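Local coordinates for virulence protein vsdE (Salmonella enterica, PDB 5LQ6) that acts as a cysteine hydrolase, a plasmid-encoded Salmonella effector that suppresses host immune responses and contributes to bacterial virulence, at residues Ile149-Asn154 / Tyr210-Asp215; Glu153-Pro158 / Phe183-Lys188; Phe167-Ile172 / Pro179-Ile184. The protein carries 4 engineered substitutions. One frame throughout, in Å; residues are numbered along the deposited sequence. Where two conformers were deposited one is given.

Contact 1: residues Ile149-Asn154 / Tyr210-Asp215; sequences IISAEN and YVRAYD
R212 lays its guanidinium beside I149, its partner across two antiparallel strands, in a hydrogen-bonded pair. The arginine's CG sits between the backbone N and the carbonyl carbon (chi1 70°), and the chain then runs extended to NE. That carries the guanidinium over the neighbouring strand, where I149 CD1 lies against one of its faces, 3.8 Å from NH2, while I149 CG2 is 3.3 Å from NH1. A branched isoleucine suits this place, since two of its arms pack against the long side chain. One water ties the polar ends together: in the guanidinium plane it accepts from R212 NH1 at 3.0 Å, and it donates to S151 OG and to the backbone O of I149. With OG beside its own backbone N (chi1 -64°), S151 meets the water and also hydrogen-bonds to D166.

On the other face, I150 and V211 point the same way, with I150 CD1 4.1 Å from V211 CG2. Backbone bonds close the pairing, among them I149 N to R212 O at 2.8 Å and S151 N to Y210 O at 2.9 Å. Y210 sends its hydroxyl to E208.

Salt bridges from R212 to D112 and D166 complete the network. A buried cation thus has two carboxylates to balance it, which probably keeps both acids ionised, while I150 and V211, on the opposite face, meet through carbon alone.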
loop_
_atom_site.group_PDB
_atom_site.type_symbol
_atom_site.label_atom_id
_atom_site.label_comp_id
_atom_site.label_asym_id
_atom_site.label_seq_id
_atom_site.Cartn_x
_atom_site.Cartn_y
_atom_site.Cartn_z
ATOM N N ILE A 149 1.751 -4.223 -0.366
ATOM C CA ILE A 149 1.929 -2.937 -1.031
ATOM C C ILE A 149 2.608 -3.222 -2.375
ATOM O O ILE A 149 3.603 -3.965 -2.410
ATOM C CB ILE A 149 2.755 -1.906 -0.249
ATOM C CG1 ILE A 149 2.163 -1.674 1.144
ATOM C CG2 ILE A 149 2.858 -0.596 -0.997
ATOM C CD1 ILE A 149 3.060 -0.824 2.073
ATOM N N ILE A 150 2.081 -2.628 -3.438
ATOM C CA ILE A 150 2.649 -2.813 -4.772
ATOM C C ILE A 150 3.336 -1.546 -5.170
ATOM O O ILE A 150 2.763 -0.444 -5.009
ATOM C CB ILE A 150 1.583 -3.145 -5.807
ATOM C CG1 ILE A 150 0.572 -4.161 -5.277
ATOM C CG2 ILE A 150 2.207 -3.561 -7.134
ATOM C CD1 ILE A 150 1.133 -5.472 -4.931
ATOM N N SER A 151 4.541 -1.612 -5.709
ATOM C CA SER A 151 5.253 -0.461 -6.266
ATOM C C SER A 151 5.453 -0.712 -7.749
ATOM O O SER A 151 6.020 -1.754 -8.139
ATOM C CB SER A 151 6.608 -0.290 -5.576
ATOM O OG SER A 151 6.482 0.006 -4.230
ATOM N N ALA A 152 4.948 0.197 -8.572
ATOM C CA ALA A 152 5.065 0.109 -10.021
ATOM C C ALA A 152 5.989 1.201 -10.504
ATOM O O ALA A 152 5.949 2.343 -10.060
ATOM C CB ALA A 152 3.736 0.228 -10.648
ATOM N N GLU A 153 6.852 0.860 -11.452
ATOM C CA GLU A 153 7.719 1.868 -12.007
ATOM C C GLU A 153 7.157 2.771 -13.067
ATOM O O GLU A 153 7.570 3.916 -13.175
ATOM C CB GLU A 153 9.003 1.211 -12.502
ATOM C CG GLU A 153 9.919 0.872 -11.326
ATOM C CD GLU A 153 10.880 1.989 -10.951
ATOM O OE1 GLU A 153 10.482 3.188 -11.006
ATOM O OE2 GLU A 153 12.040 1.648 -10.609
ATOM N N ASN A 154 6.286 2.277 -13.883
ATOM C CA ASN A 154 5.843 3.061 -15.061
ATOM C C ASN A 154 4.344 3.134 -15.141
ATOM O O ASN A 154 3.710 2.930 -16.169
ATOM C CB ASN A 154 6.458 2.448 -16.330
ATOM C CG ASN A 154 7.945 2.820 -16.499
ATOM O OD1 ASN A 154 8.312 3.975 -16.396
ATOM N ND2 ASN A 154 8.773 1.839 -16.744
ATOM N N TYR A 210 7.046 -4.379 -7.860
ATOM C CA TYR A 210 7.583 -4.986 -6.649
ATOM C C TYR A 210 6.491 -5.089 -5.634
ATOM O O TYR A 210 5.617 -4.263 -5.621
ATOM C CB TYR A 210 8.694 -4.134 -6.035
ATOM C CG TYR A 210 9.881 -3.946 -6.918
ATOM C CD1 TYR A 210 9.889 -2.987 -7.899
ATOM C CD2 TYR A 210 10.944 -4.782 -6.803
ATOM C CE1 TYR A 210 10.977 -2.820 -8.756
ATOM C CE2 TYR A 210 12.061 -4.618 -7.641
ATOM C CZ TYR A 210 12.042 -3.658 -8.611
ATOM O OH TYR A 210 13.150 -3.518 -9.438
ATOM N N VAL A 211 6.523 -6.147 -4.825
ATOM C CA VAL A 211 5.554 -6.389 -3.779
ATOM C C VAL A 211 6.275 -6.373 -2.450
ATOM O O VAL A 211 7.351 -6.942 -2.338
ATOM C CB VAL A 211 4.899 -7.767 -4.002
ATOM C CG1 VAL A 211 3.767 -8.032 -3.018
ATOM C CG2 VAL A 211 4.382 -7.880 -5.450
ATOM N N ARG A 212 5.731 -5.698 -1.443
ATOM C CA ARG A 212 6.302 -5.738 -0.103
ATOM C C ARG A 212 5.171 -5.841 0.925
ATOM O O ARG A 212 4.016 -5.543 0.626
ATOM C CB ARG A 212 7.213 -4.559 0.184
ATOM C CG ARG A 212 6.549 -3.215 0.336
ATOM C CD ARG A 212 7.636 -2.107 0.323
ATOM N NE ARG A 212 7.215 -0.862 0.988
ATOM C CZ ARG A 212 6.480 0.102 0.429
ATOM N NH1 ARG A 212 6.090 0.049 -0.820
ATOM N NH2 ARG A 212 6.173 1.177 1.143
ATOM N N ALA A 213 5.515 -6.247 2.127
ATOM C CA ALA A 213 4.541 -6.425 3.183
ATOM C C ALA A 213 5.167 -6.410 4.551
ATOM O O ALA A 213 6.328 -6.855 4.703
ATOM C CB ALA A 213 3.771 -7.681 2.983
ATOM N N TYR A 214 4.421 -5.921 5.505
ATOM C CA TYR A 214 4.842 -5.863 6.897
ATOM C C TYR A 214 4.621 -7.202 7.532
ATOM O O TYR A 214 3.553 -7.749 7.414
ATOM C CB TYR A 214 4.002 -4.793 7.641
ATOM C CG TYR A 214 4.274 -4.654 9.114
ATOM C CD1 TYR A 214 5.553 -4.388 9.585
ATOM C CD2 TYR A 214 3.242 -4.761 10.029
ATOM C CE1 TYR A 214 5.794 -4.230 10.948
ATOM C CE2 TYR A 214 3.475 -4.613 11.389
ATOM C CZ TYR A 214 4.755 -4.365 11.834
ATOM O OH TYR A 214 4.960 -4.251 13.210
ATOM N N ASP A 215 5.654 -7.672 8.228
ATOM C CA ASP A 215 5.639 -8.888 9.011
ATOM C C ASP A 215 6.199 -8.552 10.409
ATOM O O ASP A 215 5.417 -8.491 11.349
ATOM C CB ASP A 215 6.507 -9.928 8.317
ATOM C CG ASP A 215 6.502 -11.260 9.026
ATOM O OD1 ASP A 215 5.991 -11.339 10.170
ATOM O OD2 ASP A 215 7.014 -12.235 8.432
HETATM O O HOH W 1 6.145 -2.290 -2.765
#

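Contact 2: residues Glu153-Pro158 / Phe183-Lys188; sequences ENYIAP and FIDSWK
Y155 reaches across to the turn that follows strand 180-184, its hydroxyl packing against W187 and K188 and linked to D185 through a water. Its OH lies 3.7 Å from K188 CD and 3.8 Å from W187 CZ3, the latter approached at the edge of the indole. The bridging water stands 2.7 Å from Y155 OH and donates to D185 OD2, also at 2.7 Å. A second water receives a bond from K188 NZ at 2.9 Å, donates to I156 O and is hydrogen-bonded to the same tyrosine hydroxyl. A phenol suits this spot, for its ring packs on carbon while its oxygen joins both waters. P158 CD meets the indole edge at W187 CH2, 4.0 Å away, with A157 CB close by.

The next shell sets these groups in place. With CG anti to the backbone N (chi1 177°), the ring of Y155 extends toward the turn. D185 opens a type I turn closed by K188 N to D185 O at 3.1 Å, and D185 OD1 takes weak bonds from the amides of W187 and K188. Its other oxygen, OD2, is hydrogen-bonded to H165 NE2. The ring of H165 stacks on Y155 and meets W187 edge-to-face. C76, H165 and D185 have the geometry of a Cys-His-Asp triad, consistent with a cysteine hydrolase of papain-like ancestry.

W187 rests on C76 and L79 of helix 76-89, S186 packs against helix 55-65, and strand 163-172 lies between the two strands that lead into this contact.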
loop_
_atom_site.group_PDB
_atom_site.type_symbol
_atom_site.label_atom_id
_atom_site.label_comp_id
_atom_site.label_asym_id
_atom_site.label_seq_id
_atom_site.Cartn_x
_atom_site.Cartn_y
_atom_site.Cartn_z
ATOM N N GLU A 153 6.852 0.860 -11.452
ATOM C CA GLU A 153 7.719 1.868 -12.007
ATOM C C GLU A 153 7.157 2.771 -13.067
ATOM O O GLU A 153 7.570 3.916 -13.175
ATOM C CB GLU A 153 9.003 1.211 -12.502
ATOM C CG GLU A 153 9.919 0.872 -11.326
ATOM C CD GLU A 153 10.880 1.989 -10.951
ATOM O OE1 GLU A 153 10.482 3.188 -11.006
ATOM O OE2 GLU A 153 12.040 1.648 -10.609
ATOM N N ASN A 154 6.286 2.277 -13.883
ATOM C CA ASN A 154 5.843 3.061 -15.061
ATOM C C ASN A 154 4.344 3.134 -15.141
ATOM O O ASN A 154 3.710 2.930 -16.169
ATOM C CB ASN A 154 6.458 2.448 -16.330
ATOM C CG ASN A 154 7.945 2.820 -16.499
ATOM O OD1 ASN A 154 8.312 3.975 -16.396
ATOM N ND2 ASN A 154 8.773 1.839 -16.744
ATOM N N TYR A 155 3.756 3.456 -13.999
ATOM C CA TYR A 155 2.313 3.695 -13.927
ATOM C C TYR A 155 1.955 4.996 -14.670
ATOM O O TYR A 155 2.612 5.996 -14.455
ATOM C CB TYR A 155 1.918 3.838 -12.458
ATOM C CG TYR A 155 0.455 4.159 -12.177
ATOM C CD1 TYR A 155 -0.500 3.175 -12.100
ATOM C CD2 TYR A 155 0.042 5.491 -11.987
ATOM C CE1 TYR A 155 -1.834 3.489 -11.817
ATOM C CE2 TYR A 155 -1.266 5.827 -11.738
ATOM C CZ TYR A 155 -2.205 4.831 -11.653
ATOM O OH TYR A 155 -3.541 5.141 -11.404
ATOM N N ILE A 156 0.918 4.971 -15.512
ATOM C CA ILE A 156 0.543 6.163 -16.282
ATOM C C ILE A 156 -0.400 7.015 -15.440
ATOM O O ILE A 156 -1.606 6.689 -15.295
ATOM C CB ILE A 156 -0.035 5.732 -17.633
ATOM C CG1 ILE A 156 0.959 4.865 -18.401
ATOM C CG2 ILE A 156 -0.519 6.966 -18.402
ATOM C CD1 ILE A 156 0.315 4.146 -19.549
ATOM N N ALA A 157 0.105 8.079 -14.833
ATOM C CA ALA A 157 -0.684 8.990 -14.058
ATOM C C ALA A 157 -1.222 10.089 -14.991
ATOM O O ALA A 157 -0.559 10.411 -16.017
ATOM C CB ALA A 157 0.124 9.575 -12.953
ATOM N N PRO A 158 -2.333 10.695 -14.618
ATOM C CA PRO A 158 -2.844 11.776 -15.484
ATOM C C PRO A 158 -1.858 12.899 -15.635
ATOM O O PRO A 158 -1.182 13.266 -14.653
ATOM C CB PRO A 158 -4.125 12.228 -14.770
ATOM C CG PRO A 158 -4.553 10.973 -14.018
ATOM C CD PRO A 158 -3.274 10.418 -13.503
ATOM N N PHE A 183 -7.087 -5.463 -6.007
ATOM C CA PHE A 183 -6.238 -4.251 -6.030
ATOM C C PHE A 183 -6.988 -3.108 -5.452
ATOM O O PHE A 183 -8.206 -2.954 -5.670
ATOM C CB PHE A 183 -5.709 -4.014 -7.428
ATOM C CG PHE A 183 -4.734 -5.073 -7.882
ATOM C CD1 PHE A 183 -3.481 -5.129 -7.355
ATOM C CD2 PHE A 183 -5.077 -6.034 -8.838
ATOM C CE1 PHE A 183 -2.537 -6.086 -7.756
ATOM C CE2 PHE A 183 -4.145 -6.980 -9.224
ATOM C CZ PHE A 183 -2.888 -7.004 -8.690
ATOM N N ILE A 184 -6.260 -2.272 -4.711
ATOM C CA ILE A 184 -6.823 -1.105 -4.026
ATOM C C ILE A 184 -5.907 0.076 -4.335
ATOM O O ILE A 184 -4.716 0.005 -4.090
ATOM C CB ILE A 184 -6.948 -1.277 -2.518
ATOM C CG1 ILE A 184 -7.680 -2.546 -2.161
ATOM C CG2 ILE A 184 -7.602 -0.071 -1.909
ATOM C CD1 ILE A 184 -7.336 -3.048 -0.792
ATOM N N ASP A 185 -6.444 1.146 -4.879
ATOM C CA ASP A 185 -5.641 2.357 -5.139
ATOM C C ASP A 185 -6.337 3.497 -4.456
ATOM O O ASP A 185 -7.178 4.175 -5.083
ATOM C CB ASP A 185 -5.380 2.577 -6.630
ATOM C CG ASP A 185 -4.358 3.631 -6.894
ATOM O OD1 ASP A 185 -4.077 4.426 -5.982
ATOM O OD2 ASP A 185 -3.794 3.638 -8.006
ATOM N N SER A 186 -5.996 3.769 -3.190
ATOM C CA SER A 186 -6.669 4.801 -2.412
ATOM C C SER A 186 -6.362 6.188 -2.945
ATOM O O SER A 186 -7.124 7.143 -2.679
ATOM C CB SER A 186 -6.335 4.702 -0.953
ATOM O OG SER A 186 -4.935 4.943 -0.716
ATOM N N TRP A 187 -5.295 6.325 -3.712
ATOM C CA TRP A 187 -4.954 7.594 -4.392
ATOM C C TRP A 187 -5.863 7.903 -5.557
ATOM O O TRP A 187 -6.158 9.081 -5.875
ATOM C CB TRP A 187 -3.493 7.518 -4.830
ATOM C CG TRP A 187 -2.979 8.652 -5.623
ATOM C CD1 TRP A 187 -2.401 9.768 -5.115
ATOM C CD2 TRP A 187 -2.997 8.786 -7.022
ATOM N NE1 TRP A 187 -2.057 10.613 -6.143
ATOM C CE2 TRP A 187 -2.370 10.017 -7.331
ATOM C CE3 TRP A 187 -3.413 7.967 -8.065
ATOM C CZ2 TRP A 187 -2.212 10.457 -8.655
ATOM C CZ3 TRP A 187 -3.238 8.421 -9.413
ATOM C CH2 TRP A 187 -2.672 9.655 -9.662
ATOM N N LYS A 188 -6.298 6.873 -6.276
ATOM C CA LYS A 188 -7.067 7.015 -7.509
ATOM C C LYS A 188 -8.538 7.078 -7.121
ATOM O O LYS A 188 -9.250 6.067 -7.179
ATOM C CB LYS A 188 -6.768 5.838 -8.469
ATOM C CG LYS A 188 -7.418 5.925 -9.859
ATOM C CD LYS A 188 -6.737 6.868 -10.834
ATOM C CE LYS A 188 -7.392 6.750 -12.188
ATOM N NZ LYS A 188 -6.823 7.663 -13.227
HETATM O O HOH W 2 -4.893 3.060 -10.416
HETATM O O HOH W 3 -4.010 6.964 -13.416
#

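Contact 3: residues Phe167-Ile172 / Pro179-Ile184; sequences FNAVVI and PYVQFI
N168 and I184 form the first of three hydrogen-bonded pairs in this antiparallel hairpin. N168 N bonds to I184 O at 2.9 Å, and I184 N returns the bond to N168 O; V170 with Q182 and I172 with Y180 repeat the exchange, I172 N reaching Y180 O at 2.8 Å. Between them, CA-H...O contacts such as V171 CA to Y180 O (3.3 Å) fill the non-hydrogen-bonded positions.

The aromatic contacts differ in kind. I172 CB stands over one face of Y180 in a CH-pi contact, 4.0 Å from the ring centroid; the ring comes back over the isoleucine because CG lies between the backbone N and carbonyl carbon (chi1 64°). F183 CD1 lies in the ring plane of F167, at its edge, 3.9 Å from F167 CE2, and V181 CG1 covers one face of F183.

Aliphatic packing joins A169 CB to F183 CD1 (3.8 Å) and V170 CG2 to I184 CD1; the small alanine leaves room for the phenyl ring. Among polar groups, Q182 NE2 binds the backbone O of F183 in a nearly straight bond, while Y180 OH goes to E174.

Helix 129-143 packs on A169 and V171, helix 55-65 on I172 and I184, and strand 147-157 borders strand 163-172.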
loop_
_atom_site.group_PDB
_atom_site.type_symbol
_atom_site.label_atom_id
_atom_site.label_comp_id
_atom_site.label_asym_id
_atom_site.label_seq_id
_atom_site.Cartn_x
_atom_site.Cartn_y
_atom_site.Cartn_z
ATOM N N PHE A 167 0.454 1.314 -4.574
ATOM C CA PHE A 167 -0.931 0.982 -4.305
ATOM C C PHE A 167 -0.957 -0.320 -3.499
ATOM O O PHE A 167 0.081 -0.758 -3.013
ATOM C CB PHE A 167 -1.783 0.971 -5.573
ATOM C CG PHE A 167 -1.255 0.082 -6.679
ATOM C CD1 PHE A 167 -0.217 0.507 -7.460
ATOM C CD2 PHE A 167 -1.778 -1.189 -6.894
ATOM C CE1 PHE A 167 0.267 -0.285 -8.488
ATOM C CE2 PHE A 167 -1.284 -1.986 -7.912
ATOM C CZ PHE A 167 -0.252 -1.542 -8.681
ATOM N N ASN A 168 -2.107 -0.895 -3.306
ATOM C CA ASN A 168 -2.281 -2.020 -2.390
ATOM C C ASN A 168 -2.957 -3.201 -3.045
ATOM O O ASN A 168 -3.587 -3.092 -4.091
ATOM C CB ASN A 168 -3.078 -1.613 -1.135
ATOM C CG ASN A 168 -2.414 -0.498 -0.347
ATOM O OD1 ASN A 168 -2.396 0.654 -0.765
ATOM N ND2 ASN A 168 -1.855 -0.864 0.794
ATOM N N ALA A 169 -2.796 -4.377 -2.456
ATOM C CA ALA A 169 -3.486 -5.562 -2.936
ATOM C C ALA A 169 -3.833 -6.402 -1.690
ATOM O O ALA A 169 -2.986 -6.598 -0.804
ATOM C CB ALA A 169 -2.642 -6.347 -3.891
ATOM N N VAL A 170 -5.070 -6.895 -1.630
ATOM C CA VAL A 170 -5.518 -7.752 -0.558
ATOM C C VAL A 170 -6.249 -8.943 -1.134
ATOM O O VAL A 170 -7.073 -8.799 -2.028
ATOM C CB VAL A 170 -6.417 -7.012 0.434
ATOM C CG1 VAL A 170 -6.978 -7.897 1.541
ATOM C CG2 VAL A 170 -5.685 -5.844 1.108
ATOM N N VAL A 171 -5.955 -10.108 -0.601
ATOM C CA VAL A 171 -6.698 -11.342 -0.973
ATOM C C VAL A 171 -7.982 -11.407 -0.181
ATOM O O VAL A 171 -7.987 -11.308 1.068
ATOM C CB VAL A 171 -5.831 -12.592 -0.715
ATOM C CG1 VAL A 171 -6.616 -13.855 -1.031
ATOM C CG2 VAL A 171 -4.534 -12.546 -1.484
ATOM N N ILE A 172 -9.074 -11.520 -0.912
ATOM C CA ILE A 172 -10.426 -11.594 -0.353
ATOM C C ILE A 172 -10.919 -13.022 -0.482
ATOM O O ILE A 172 -10.879 -13.578 -1.566
ATOM C CB ILE A 172 -11.412 -10.644 -1.056
ATOM C CG1 ILE A 172 -10.896 -9.201 -0.987
ATOM C CG2 ILE A 172 -12.815 -10.789 -0.437
ATOM C CD1 ILE A 172 -11.823 -8.177 -1.614
ATOM N N PRO A 179 -10.307 -17.692 -3.336
ATOM C CA PRO A 179 -9.707 -16.386 -2.964
ATOM C C PRO A 179 -9.317 -15.623 -4.222
ATOM O O PRO A 179 -8.871 -16.228 -5.226
ATOM C CB PRO A 179 -8.483 -16.795 -2.158
ATOM C CG PRO A 179 -8.888 -18.116 -1.500
ATOM C CD PRO A 179 -9.723 -18.805 -2.556
ATOM N N TYR A 180 -9.486 -14.302 -4.184
ATOM C CA TYR A 180 -9.109 -13.479 -5.299
ATOM C C TYR A 180 -8.357 -12.270 -4.811
ATOM O O TYR A 180 -8.514 -11.831 -3.667
ATOM C CB TYR A 180 -10.325 -13.068 -6.156
ATOM C CG TYR A 180 -11.327 -12.204 -5.481
ATOM C CD1 TYR A 180 -11.210 -10.814 -5.493
ATOM C CD2 TYR A 180 -12.437 -12.720 -4.851
ATOM C CE1 TYR A 180 -12.115 -9.999 -4.882
ATOM C CE2 TYR A 180 -13.355 -11.910 -4.219
ATOM C CZ TYR A 180 -13.244 -10.539 -4.265
ATOM O OH TYR A 180 -14.179 -9.724 -3.682
ATOM N N VAL A 181 -7.532 -11.710 -5.706
ATOM C CA VAL A 181 -6.803 -10.477 -5.380
ATOM C C VAL A 181 -7.659 -9.255 -5.714
ATOM O O VAL A 181 -8.129 -9.116 -6.829
ATOM C CB VAL A 181 -5.498 -10.386 -6.178
ATOM C CG1 VAL A 181 -4.730 -9.110 -5.875
ATOM C CG2 VAL A 181 -4.638 -11.578 -5.865
ATOM N N GLN A 182 -7.881 -8.421 -4.692
ATOM C CA GLN A 182 -8.450 -7.120 -4.895
ATOM C C GLN A 182 -7.353 -6.063 -4.863
ATOM O O GLN A 182 -6.785 -5.801 -3.806
ATOM C CB GLN A 182 -9.513 -6.821 -3.870
ATOM C CG GLN A 182 -10.190 -5.477 -4.026
ATOM C CD GLN A 182 -10.985 -5.394 -5.295
ATOM O OE1 GLN A 182 -11.968 -6.170 -5.464
ATOM N NE2 GLN A 182 -10.543 -4.585 -6.253
ATOM N N PHE A 183 -7.087 -5.463 -6.007
ATOM C CA PHE A 183 -6.238 -4.251 -6.030
ATOM C C PHE A 183 -6.988 -3.108 -5.452
ATOM O O PHE A 183 -8.206 -2.954 -5.670
ATOM C CB PHE A 183 -5.709 -4.014 -7.428
ATOM C CG PHE A 183 -4.734 -5.073 -7.882
ATOM C CD1 PHE A 183 -3.481 -5.129 -7.355
ATOM C CD2 PHE A 183 -5.077 -6.034 -8.838
ATOM C CE1 PHE A 183 -2.537 -6.086 -7.756
ATOM C CE2 PHE A 183 -4.145 -6.980 -9.224
ATOM C CZ PHE A 183 -2.888 -7.004 -8.690
ATOM N N ILE A 184 -6.260 -2.272 -4.711
ATOM C CA ILE A 184 -6.823 -1.105 -4.026
ATOM C C ILE A 184 -5.907 0.076 -4.335
ATOM O O ILE A 184 -4.716 0.005 -4.090
ATOM C CB ILE A 184 -6.948 -1.277 -2.518
ATOM C CG1 ILE A 184 -7.680 -2.546 -2.161
ATOM C CG2 ILE A 184 -7.602 -0.071 -1.909
ATOM C CD1 ILE A 184 -7.336 -3.048 -0.792
#

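How the contacts relate
All three contacts draw on one antiparallel sheet, whose order is 180-184, 163-172, 147-157, 209-212. Contact 3 pairs the first two strands and contact 1 the last two, their centres about 12 Å apart; the sheet is continuous between them, with I150 N probably hydrogen-bonded to F167 O. Contact 2 spans from the later part of strand 147-157 to the turn after strand 180-184, its centre about 12 Å from contact 1 and 14 Å from contact 3. It shares E153 and N154 with contact 1, and F183 and I184 with contact 3. Along the chain, contact 3 nests inside the loop that contact 1 closes. The sheet thus brings D185 beside H165, in the probable catalytic region.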